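Local coordinates for lipid Binding Protein (Caenorhabditis elegans, PDB 6C1Z), which binds unsaturated fatty acids such as oleic acid at the lysosome and carries them to the nucleus, where it switches on longevity-promoting genes, at residues A[19-24]-A[36-41]; A[25-30]-A[78-83]; A[108-113]-A[123-128]. All coordinates share one frame; numbering follows the deposited sequence.

Contact 1 (A[19-24]-A[36-41]); sequences NFEEYL and AASLTS. With SO4 (sulfate ion), chain C.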
loop_
_atom_site.group_PDB
_atom_site.type_symbol
_atom_site.label_atom_id
_atom_site.label_comp_id
_atom_site.label_asym_id
_atom_site.label_seq_id
_atom_site.Cartn_x
_atom_site.Cartn_y
_atom_site.Cartn_z
ATOM N N ASN A 19 11.838 6.312 -4.538
ATOM C CA ASN A 19 11.593 7.057 -3.302
ATOM C C ASN A 19 10.957 6.218 -2.191
ATOM O O ASN A 19 10.392 6.775 -1.234
ATOM C CB ASN A 19 10.764 8.325 -3.555
ATOM C CG ASN A 19 11.581 9.451 -4.110
ATOM O OD1 ASN A 19 12.794 9.341 -4.272
ATOM N ND2 ASN A 19 10.917 10.552 -4.419
ATOM N N PHE A 20 11.031 4.887 -2.235
ATOM C CA PHE A 20 10.418 4.107 -1.158
ATOM C C PHE A 20 11.154 4.296 0.163
ATOM O O PHE A 20 10.521 4.522 1.202
ATOM C CB PHE A 20 10.320 2.625 -1.534
ATOM C CG PHE A 20 9.608 1.775 -0.513
ATOM C CD1 PHE A 20 8.385 2.159 0.025
ATOM C CD2 PHE A 20 10.147 0.580 -0.105
ATOM C CE1 PHE A 20 7.725 1.360 0.938
ATOM C CE2 PHE A 20 9.490 -0.220 0.818
ATOM C CZ PHE A 20 8.283 0.176 1.338
ATOM N N GLU A 21 12.488 4.179 0.159
ATOM C CA GLU A 21 13.242 4.385 1.389
ATOM C C GLU A 21 13.010 5.787 1.942
ATOM O O GLU A 21 12.879 5.965 3.161
ATOM C CB GLU A 21 14.729 4.119 1.138
ATOM C CG GLU A 21 15.604 4.204 2.387
ATOM C CD GLU A 21 17.068 3.850 2.139
ATOM O OE1 GLU A 21 17.379 3.255 1.085
ATOM O OE2 GLU A 21 17.904 4.167 3.007
ATOM N N GLU A 22 12.945 6.795 1.054
ATOM C CA GLU A 22 12.690 8.180 1.462
ATOM C C GLU A 22 11.292 8.335 2.050
ATOM O O GLU A 22 11.105 9.078 3.024
ATOM C CB GLU A 22 12.878 9.111 0.269
ATOM C CG GLU A 22 14.324 9.288 -0.170
ATOM C CD GLU A 22 15.184 9.982 0.877
ATOM O OE1 GLU A 22 14.629 10.700 1.739
ATOM O OE2 GLU A 22 16.421 9.804 0.835
ATOM N N TYR A 23 10.307 7.647 1.478
ATOM C CA TYR A 23 8.967 7.624 2.055
ATOM C C TYR A 23 8.970 7.014 3.457
ATOM O O TYR A 23 8.367 7.557 4.391
ATOM C CB TYR A 23 7.989 6.884 1.116
ATOM C CG TYR A 23 6.729 6.516 1.831
ATOM C CD1 TYR A 23 5.717 7.439 2.024
ATOM C CD2 TYR A 23 6.577 5.248 2.365
ATOM C CE1 TYR A 23 4.578 7.103 2.727
ATOM C CE2 TYR A 23 5.457 4.900 3.081
ATOM C CZ TYR A 23 4.466 5.845 3.284
ATOM O OH TYR A 23 3.359 5.482 4.010
ATOM N N LEU A 24 9.644 5.887 3.624
ATOM C CA LEU A 24 9.720 5.274 4.945
ATOM C C LEU A 24 10.405 6.198 5.945
ATOM O O LEU A 24 9.975 6.300 7.107
ATOM C CB LEU A 24 10.442 3.936 4.845
ATOM C CG LEU A 24 9.707 2.850 4.059
ATOM C CD1 LEU A 24 10.543 1.558 4.023
ATOM C CD2 LEU A 24 8.323 2.561 4.625
ATOM N N ALA A 36 16.396 -2.258 4.881
ATOM C CA ALA A 36 16.025 -3.647 4.614
ATOM C C ALA A 36 14.717 -3.730 3.838
ATOM O O ALA A 36 14.587 -4.525 2.898
ATOM C CB ALA A 36 15.882 -4.397 5.933
ATOM N N ALA A 37 13.722 -2.925 4.222
ATOM C CA ALA A 37 12.435 -3.001 3.568
ATOM C C ALA A 37 12.538 -2.581 2.112
ATOM O O ALA A 37 11.833 -3.132 1.259
ATOM C CB ALA A 37 11.419 -2.117 4.288
ATOM N N SER A 38 13.410 -1.612 1.808
ATOM C CA SER A 38 13.520 -1.111 0.444
ATOM C C SER A 38 14.344 -2.026 -0.452
ATOM O O SER A 38 14.255 -1.918 -1.680
ATOM C CB SER A 38 14.107 0.308 0.444
ATOM O OG SER A 38 15.455 0.316 0.866
ATOM N N LEU A 39 15.129 -2.939 0.122
ATOM C CA LEU A 39 15.899 -3.861 -0.698
ATOM C C LEU A 39 15.058 -4.996 -1.267
ATOM O O LEU A 39 15.464 -5.600 -2.268
ATOM C CB LEU A 39 17.071 -4.435 0.098
ATOM C CG LEU A 39 18.288 -3.522 0.205
ATOM C CD1 LEU A 39 19.259 -4.098 1.206
ATOM C CD2 LEU A 39 18.954 -3.357 -1.154
ATOM N N THR A 40 13.912 -5.309 -0.672
ATOM C CA THR A 40 13.129 -6.438 -1.146
ATOM C C THR A 40 12.341 -6.072 -2.399
ATOM O O THR A 40 12.128 -4.898 -2.717
ATOM C CB THR A 40 12.122 -6.882 -0.093
ATOM O OG1 THR A 40 11.163 -5.837 0.110
ATOM C CG2 THR A 40 12.813 -7.228 1.217
ATOM N N SER A 41 11.896 -7.111 -3.113
ATOM C CA SER A 41 10.979 -6.979 -4.245
ATOM C C SER A 41 9.748 -7.806 -3.893
ATOM O O SER A 41 9.667 -8.993 -4.247
ATOM C CB SER A 41 11.624 -7.458 -5.546
ATOM O OG SER A 41 12.683 -6.592 -5.920
HETATM S S SO4 C . 13.773 2.885 -3.567
HETATM O O1 SO4 C . 13.919 1.434 -3.545
HETATM O O2 SO4 C . 12.434 3.178 -4.088
HETATM O O3 SO4 C . 13.979 3.438 -2.242
HETATM O O4 SO4 C . 14.782 3.398 -4.500
#
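Phe20 meets Ala37 and Ser38 where the two helices of the helix-turn-helix lid of the fatty acid-binding protein fold come together, and the contact illustrates how small residues on one helix make room for large ones on its partner. With CG anti to the backbone N (chi1 -176°), the Phe20 ring reaches across to the second helix and presents an edge to it: CD2 lies 3.8 Å from Ser38 CA, and CE2 comes equally near the carbonyl oxygen of Ala37, which sits in the plane of the ring. Arg133 of strand 129-137 makes a cation-pi contact with the same ring. The backbone N atoms of Phe20 and Glu21 each donate to a sulfate ion, probably from the crystallisation liquor; Glu21 N points almost straight at sulfate O3 (2.9 Å, 176°). Two successive N-H groups at the start of a helix form a natural seat for an anion, and Ser17 OG adds a third bond. The extended Glu21 side chain runs past Ser38, its OE1 3.5 Å from Ser38 OG, although that hydroxyl is hydrogen-bonded back to Lys35 O and Arg34 O of its own helix. One turn on, Leu24 places CD1 over a face of the Phe20 ring, near the rim, and the same methyl touches Ala37 CB at 3.8 Å.

Contact 2 (A[25-30]-A[78-83]); sequences KEIGVG and APDERS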
loop_
_atom_site.group_PDB
_atom_site.type_symbol
_atom_site.label_atom_id
_atom_site.label_comp_id
_atom_site.label_asym_id
_atom_site.label_seq_id
_atom_site.Cartn_x
_atom_site.Cartn_y
_atom_site.Cartn_z
ATOM N N LYS A 25 11.472 6.887 5.522
ATOM C CA LYS A 25 12.115 7.848 6.408
ATOM C C LYS A 25 11.133 8.936 6.808
ATOM O O LYS A 25 11.051 9.319 7.980
ATOM C CB LYS A 25 13.341 8.460 5.727
ATOM C CG LYS A 25 14.145 9.435 6.587
ATOM C CD LYS A 25 15.385 9.891 5.842
ATOM C CE LYS A 25 16.165 10.936 6.601
ATOM N NZ LYS A 25 17.266 11.469 5.750
ATOM N N GLU A 26 10.366 9.444 5.842
ATOM C CA GLU A 26 9.443 10.535 6.118
ATOM C C GLU A 26 8.401 10.133 7.156
ATOM O O GLU A 26 8.024 10.946 8.007
ATOM C CB GLU A 26 8.790 10.977 4.805
ATOM C CG GLU A 26 7.738 12.067 4.921
ATOM C CD GLU A 26 8.334 13.414 5.235
ATOM O OE1 GLU A 26 9.572 13.569 5.150
ATOM O OE2 GLU A 26 7.559 14.335 5.564
ATOM N N ILE A 27 7.927 8.881 7.122
ATOM C CA ILE A 27 6.884 8.454 8.056
ATOM C C ILE A 27 7.450 7.976 9.389
ATOM O O ILE A 27 6.679 7.613 10.293
ATOM C CB ILE A 27 5.900 7.418 7.487
ATOM C CG1 ILE A 27 6.614 6.094 7.196
ATOM C CG2 ILE A 27 5.216 7.946 6.222
ATOM C CD1 ILE A 27 5.670 4.930 7.002
ATOM N N GLY A 28 8.764 8.022 9.566
ATOM C CA GLY A 28 9.370 7.785 10.857
ATOM C C GLY A 28 10.019 6.437 11.037
ATOM O O GLY A 28 10.335 6.086 12.178
ATOM N N VAL A 29 10.255 5.691 9.970
ATOM C CA VAL A 29 10.892 4.383 10.092
ATOM C C VAL A 29 12.395 4.571 10.243
ATOM O O VAL A 29 12.997 5.420 9.576
ATOM C CB VAL A 29 10.561 3.529 8.863
ATOM C CG1 VAL A 29 11.287 2.175 8.958
ATOM C CG2 VAL A 29 9.067 3.328 8.751
ATOM N N GLY A 30 13.010 3.778 11.139
ATOM C CA GLY A 30 14.440 3.863 11.387
ATOM C C GLY A 30 15.283 3.353 10.230
ATOM O O GLY A 30 14.812 2.718 9.293
ATOM N N ALA A 78 -0.242 -0.998 10.921
ATOM C CA ALA A 78 0.576 -0.964 9.725
ATOM C C ALA A 78 1.865 -1.726 9.968
ATOM O O ALA A 78 2.210 -2.064 11.105
ATOM C CB ALA A 78 0.866 0.481 9.340
ATOM N N PRO A 79 2.609 -2.032 8.908
ATOM C CA PRO A 79 3.876 -2.745 9.097
ATOM C C PRO A 79 4.872 -2.019 9.980
ATOM O O PRO A 79 5.729 -2.679 10.571
ATOM C CB PRO A 79 4.396 -2.946 7.666
ATOM C CG PRO A 79 3.538 -2.099 6.795
ATOM C CD PRO A 79 2.227 -1.974 7.490
ATOM N N ASP A 80 4.778 -0.684 10.116
ATOM C CA ASP A 80 5.655 0.043 11.035
ATOM C C ASP A 80 5.257 -0.147 12.505
ATOM O O ASP A 80 5.839 0.486 13.397
ATOM C CB ASP A 80 5.745 1.535 10.673
ATOM C CG ASP A 80 4.428 2.282 10.860
ATOM O OD1 ASP A 80 3.442 1.692 11.357
ATOM O OD2 ASP A 80 4.380 3.482 10.504
ATOM N N GLU A 81 4.283 -1.023 12.757
ATOM C CA GLU A 81 3.816 -1.400 14.088
ATOM C C GLU A 81 3.071 -0.276 14.797
ATOM O O GLU A 81 2.706 -0.427 15.972
ATOM C CB GLU A 81 4.936 -1.969 14.973
ATOM C CG GLU A 81 5.509 -3.279 14.451
ATOM C CD GLU A 81 6.758 -3.722 15.198
ATOM O OE1 GLU A 81 7.196 -3.000 16.120
ATOM O OE2 GLU A 81 7.302 -4.794 14.858
ATOM N N ARG A 82 2.822 0.838 14.115
ATOM C CA ARG A 82 1.974 1.896 14.632
ATOM C C ARG A 82 0.547 1.663 14.160
ATOM O O ARG A 82 0.300 1.038 13.125
ATOM C CB ARG A 82 2.466 3.268 14.160
ATOM C CG ARG A 82 3.836 3.618 14.701
ATOM C CD ARG A 82 4.399 4.899 14.116
ATOM N NE ARG A 82 5.597 5.280 14.850
ATOM C CZ ARG A 82 6.385 6.310 14.558
ATOM N NH1 ARG A 82 6.126 7.084 13.516
ATOM N NH2 ARG A 82 7.451 6.553 15.312
ATOM N N SER A 83 -0.396 2.190 14.928
ATOM C CA SER A 83 -1.808 2.079 14.620
ATOM C C SER A 83 -2.300 3.354 13.955
ATOM O O SER A 83 -1.892 4.461 14.318
ATOM C CB SER A 83 -2.624 1.820 15.880
ATOM O OG SER A 83 -2.329 2.790 16.865
HETATM O O HOH W 1 6.660 4.902 11.115
HETATM O O HOH W 2 4.128 7.512 11.318
HETATM O O HOH W 3 9.876 8.243 14.230
#
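Asp80 meets Val29 and Ile27 in a contact whose hydrogen bonds all run through water, an example of how a helix end and a tight turn can be joined indirectly. Asp80 leaves the turn with CB directed toward 25-30, 4.2 Å from Val29 CG2. With CG between the backbone N and the carbonyl carbon (chi1 66°), the carboxylate is turned so that OD1 comes back over the loop and OD2 is left toward the helix end. OD1 accepts from Arg82 N at 3.0 Å, the donor standing above the carboxylate plane; this closes an Asx turn. OD2 lies 4.0 Å from the Ile27 methyl CD1 and takes a hydrogen from water 1, which gives its other one to Ile27 O. Tyr84 OH is a further hydrogen-bonding partner of OD2. Replacing Asp80 by alanine removes both oxygens, which would probably leave water 1 and Tyr84 OH without this partner and the Arg82 amide without the bond that closes the Asx turn.

The extended Arg82 chain carries its guanidinium alongside the helix end. Its NH1 lies 3.3 Å from Ile27 O at an angle too poor for a hydrogen bond, so water 2, in the guanidinium plane, makes the link, 3.0 Å from Arg82 NH1. Water 3 likewise joins Arg82 NH2 to Gly28 O. Gly28 has positive phi (104°); at its backbone angles a CB would press on the carbonyl oxygen of Ile27, and it would also come too near Arg82 NH1 as placed here. Residues 25-30 also lie in a probable nuclear localization signal. The result is a Schellman motif closing helix 20-27, set against the type I turn Ala78–Glu81: in this fold, the meeting of the helical lid with a turn at the barrel mouth.

Contact 3 (A[108-113]-A[123-128]); sequences SSVFTT and TYQSGS. With SO4 (sulfate ion), chain B.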
loop_
_atom_site.group_PDB
_atom_site.type_symbol
_atom_site.label_atom_id
_atom_site.label_comp_id
_atom_site.label_asym_id
_atom_site.label_seq_id
_atom_site.Cartn_x
_atom_site.Cartn_y
_atom_site.Cartn_z
ATOM N N SER A 108 0.655 10.802 8.616
ATOM C CA SER A 108 -0.405 10.210 7.826
ATOM C C SER A 108 0.102 9.980 6.415
ATOM O O SER A 108 1.046 10.641 5.958
ATOM C CB SER A 108 -1.621 11.143 7.809
ATOM O OG SER A 108 -2.141 11.327 9.105
ATOM N N SER A 109 -0.556 9.057 5.713
ATOM C CA SER A 109 -0.185 8.715 4.350
ATOM C C SER A 109 -1.427 8.540 3.496
ATOM O O SER A 109 -2.517 8.269 3.991
ATOM C CB SER A 109 0.596 7.399 4.262
ATOM O OG SER A 109 1.875 7.500 4.861
ATOM N N VAL A 110 -1.242 8.696 2.176
ATOM C CA VAL A 110 -2.262 8.340 1.189
ATOM C C VAL A 110 -1.647 7.349 0.225
ATOM O O VAL A 110 -0.590 7.624 -0.353
ATOM C CB VAL A 110 -2.791 9.562 0.417
ATOM C CG1 VAL A 110 -3.846 9.130 -0.595
ATOM C CG2 VAL A 110 -3.380 10.550 1.382
ATOM N N PHE A 111 -2.306 6.202 0.051
ATOM C CA PHE A 111 -1.865 5.169 -0.872
ATOM C C PHE A 111 -2.850 5.087 -2.028
ATOM O O PHE A 111 -4.061 5.061 -1.820
ATOM C CB PHE A 111 -1.801 3.817 -0.181
ATOM C CG PHE A 111 -1.037 3.828 1.105
ATOM C CD1 PHE A 111 0.297 4.192 1.149
ATOM C CD2 PHE A 111 -1.660 3.497 2.283
ATOM C CE1 PHE A 111 0.996 4.190 2.368
ATOM C CE2 PHE A 111 -0.957 3.494 3.494
ATOM C CZ PHE A 111 0.356 3.834 3.520
ATOM N N THR A 112 -2.342 5.085 -3.253
ATOM C CA THR A 112 -3.192 4.979 -4.428
ATOM C C THR A 112 -2.722 3.796 -5.238
ATOM O O THR A 112 -1.523 3.680 -5.498
ATOM C CB THR A 112 -3.113 6.257 -5.258
ATOM O OG1 THR A 112 -3.405 7.383 -4.421
ATOM C CG2 THR A 112 -4.122 6.201 -6.406
ATOM N N THR A 113 -3.658 2.917 -5.620
ATOM C CA THR A 113 -3.346 1.729 -6.404
ATOM C C THR A 113 -4.218 1.758 -7.644
ATOM O O THR A 113 -5.433 1.892 -7.558
ATOM C CB THR A 113 -3.593 0.458 -5.598
ATOM O OG1 THR A 113 -2.820 0.502 -4.390
ATOM C CG2 THR A 113 -3.193 -0.774 -6.342
ATOM N N THR A 123 1.229 4.628 -5.563
ATOM C CA THR A 123 1.961 5.713 -4.942
ATOM C C THR A 123 1.710 5.673 -3.444
ATOM O O THR A 123 0.592 5.399 -3.007
ATOM C CB THR A 123 1.582 7.098 -5.511
ATOM O OG1 THR A 123 0.159 7.283 -5.463
ATOM C CG2 THR A 123 2.065 7.246 -6.947
ATOM N N TYR A 124 2.755 5.957 -2.680
ATOM C CA TYR A 124 2.645 6.171 -1.246
ATOM C C TYR A 124 3.114 7.589 -0.984
ATOM O O TYR A 124 4.256 7.945 -1.292
ATOM C CB TYR A 124 3.510 5.197 -0.434
ATOM C CG TYR A 124 3.564 3.757 -0.888
ATOM C CD1 TYR A 124 2.460 3.139 -1.457
ATOM C CD2 TYR A 124 4.724 3.016 -0.725
ATOM C CE1 TYR A 124 2.521 1.827 -1.868
ATOM C CE2 TYR A 124 4.782 1.701 -1.131
ATOM C CZ TYR A 124 3.673 1.128 -1.700
ATOM O OH TYR A 124 3.756 -0.190 -2.114
ATOM N N GLN A 125 2.221 8.404 -0.437
ATOM C CA GLN A 125 2.482 9.815 -0.212
ATOM C C GLN A 125 2.383 10.139 1.266
ATOM O O GLN A 125 1.411 9.746 1.919
ATOM C CB GLN A 125 1.429 10.572 -1.004
ATOM C CG GLN A 125 1.184 12.013 -0.624
ATOM C CD GLN A 125 0.022 12.603 -1.408
ATOM O OE1 GLN A 125 0.007 12.569 -2.636
ATOM N NE2 GLN A 125 -0.968 13.107 -0.698
ATOM N N SER A 126 3.384 10.847 1.786
ATOM C CA SER A 126 3.303 11.465 3.108
ATOM C C SER A 126 4.179 12.704 3.117
ATOM O O SER A 126 5.300 12.681 2.603
ATOM C CB SER A 126 3.774 10.506 4.215
ATOM O OG SER A 126 3.589 11.080 5.486
ATOM N N GLY A 127 3.640 13.800 3.648
ATOM C CA GLY A 127 4.395 15.045 3.714
ATOM C C GLY A 127 4.864 15.459 2.336
ATOM O O GLY A 127 4.098 15.456 1.372
ATOM N N SER A 128 6.159 15.728 2.215
ATOM C CA SER A 128 6.742 16.171 0.959
ATOM C C SER A 128 7.160 15.023 0.050
ATOM O O SER A 128 7.759 15.272 -0.997
ATOM C CB SER A 128 7.964 17.040 1.243
ATOM O OG SER A 128 8.950 16.274 1.904
HETATM S S SO4 B . 0.817 14.552 8.808
HETATM O O1 SO4 B . -0.514 14.134 9.251
HETATM O O2 SO4 B . 0.756 15.861 8.178
HETATM O O3 SO4 B . 1.732 14.581 9.944
HETATM O O4 SO4 B . 1.333 13.541 7.876
HETATM O O HOH W 4 1.012 13.655 5.005
HETATM O O HOH W 5 -0.984 8.208 -3.122
#
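Phe111 and Tyr124 both set CG anti to the carbonyl carbon (chi1 -51° and -41°), and from neighbouring strands the two rings meet on the same side of the sheet. Their planes stand nearly perpendicular, at 86°, in an oblique pairing: Phe111 CD1 touches Tyr124 CD1 at 3.5 Å, while Tyr124 CB lies at the edge of the phenylalanine ring, in its plane. The pair occupies a non-hydrogen-bonded site, flanked by the hydrogen-bonded pairs Val110–Gln125 and Thr112–Thr123, in the antiparallel hairpin of strands 109-116 and 119-126, part of the beta-barrel wall of the fatty acid-binding protein fold. Each flanking pair exchanges two backbone bonds; between them Phe111 CA also makes a CA-H...O contact with Thr123 O (3.3 Å).

The other face carries the side chains of these flanking pairs. Val110 lies beside the extended Gln125, and Thr112 beside Thr123, whose hydroxyls are 3.7 Å apart at OG1. Water 5 spans them, 2.9 Å from Thr112 OG1 and 2.8 Å from Thr123 OG1, and donates to Val110 O. Where the strands end, Ser126 OG replaces a backbone donor, giving its hydrogen to Ser108 O at 2.6 Å. Water 4 ties that same carbonyl to Gly127 N and to a sulfate ion, probably from the crystallisation liquor, which Ser108 N binds directly.

Strand 94-101 continues the sheet beyond Ser109, Phe111 and Thr113, and strand 129-137 beyond Tyr124. Helix 20-27 packs over the aromatic face, with Tyr23 against Phe111 and Ser126, and Ile27 against Ser109 and Ser126.

Helix 20-27 is the common element: contact 1 uses its first turns and contact 2 its last, their centres about 12 Å apart, and Val29 N probably bonds to Leu24 O (2.9 Å) where they join. Contact 3 supplies the barrel wall beneath, its centre about 14 Å from that of contact 1 and 13 Å from that of contact 2. Tyr23 OH is probably hydrogen-bonded to Ser109 OG at 2.6 Å, Phe20 CE1 packs 3.6 Å from Tyr124 CE2, and Glu26 CG lies 3.4 Å from Ser126 O. Together they seat the helical lid on the wall of the barrel, whose interior holds the fatty acid in this family; this structure is the apo form.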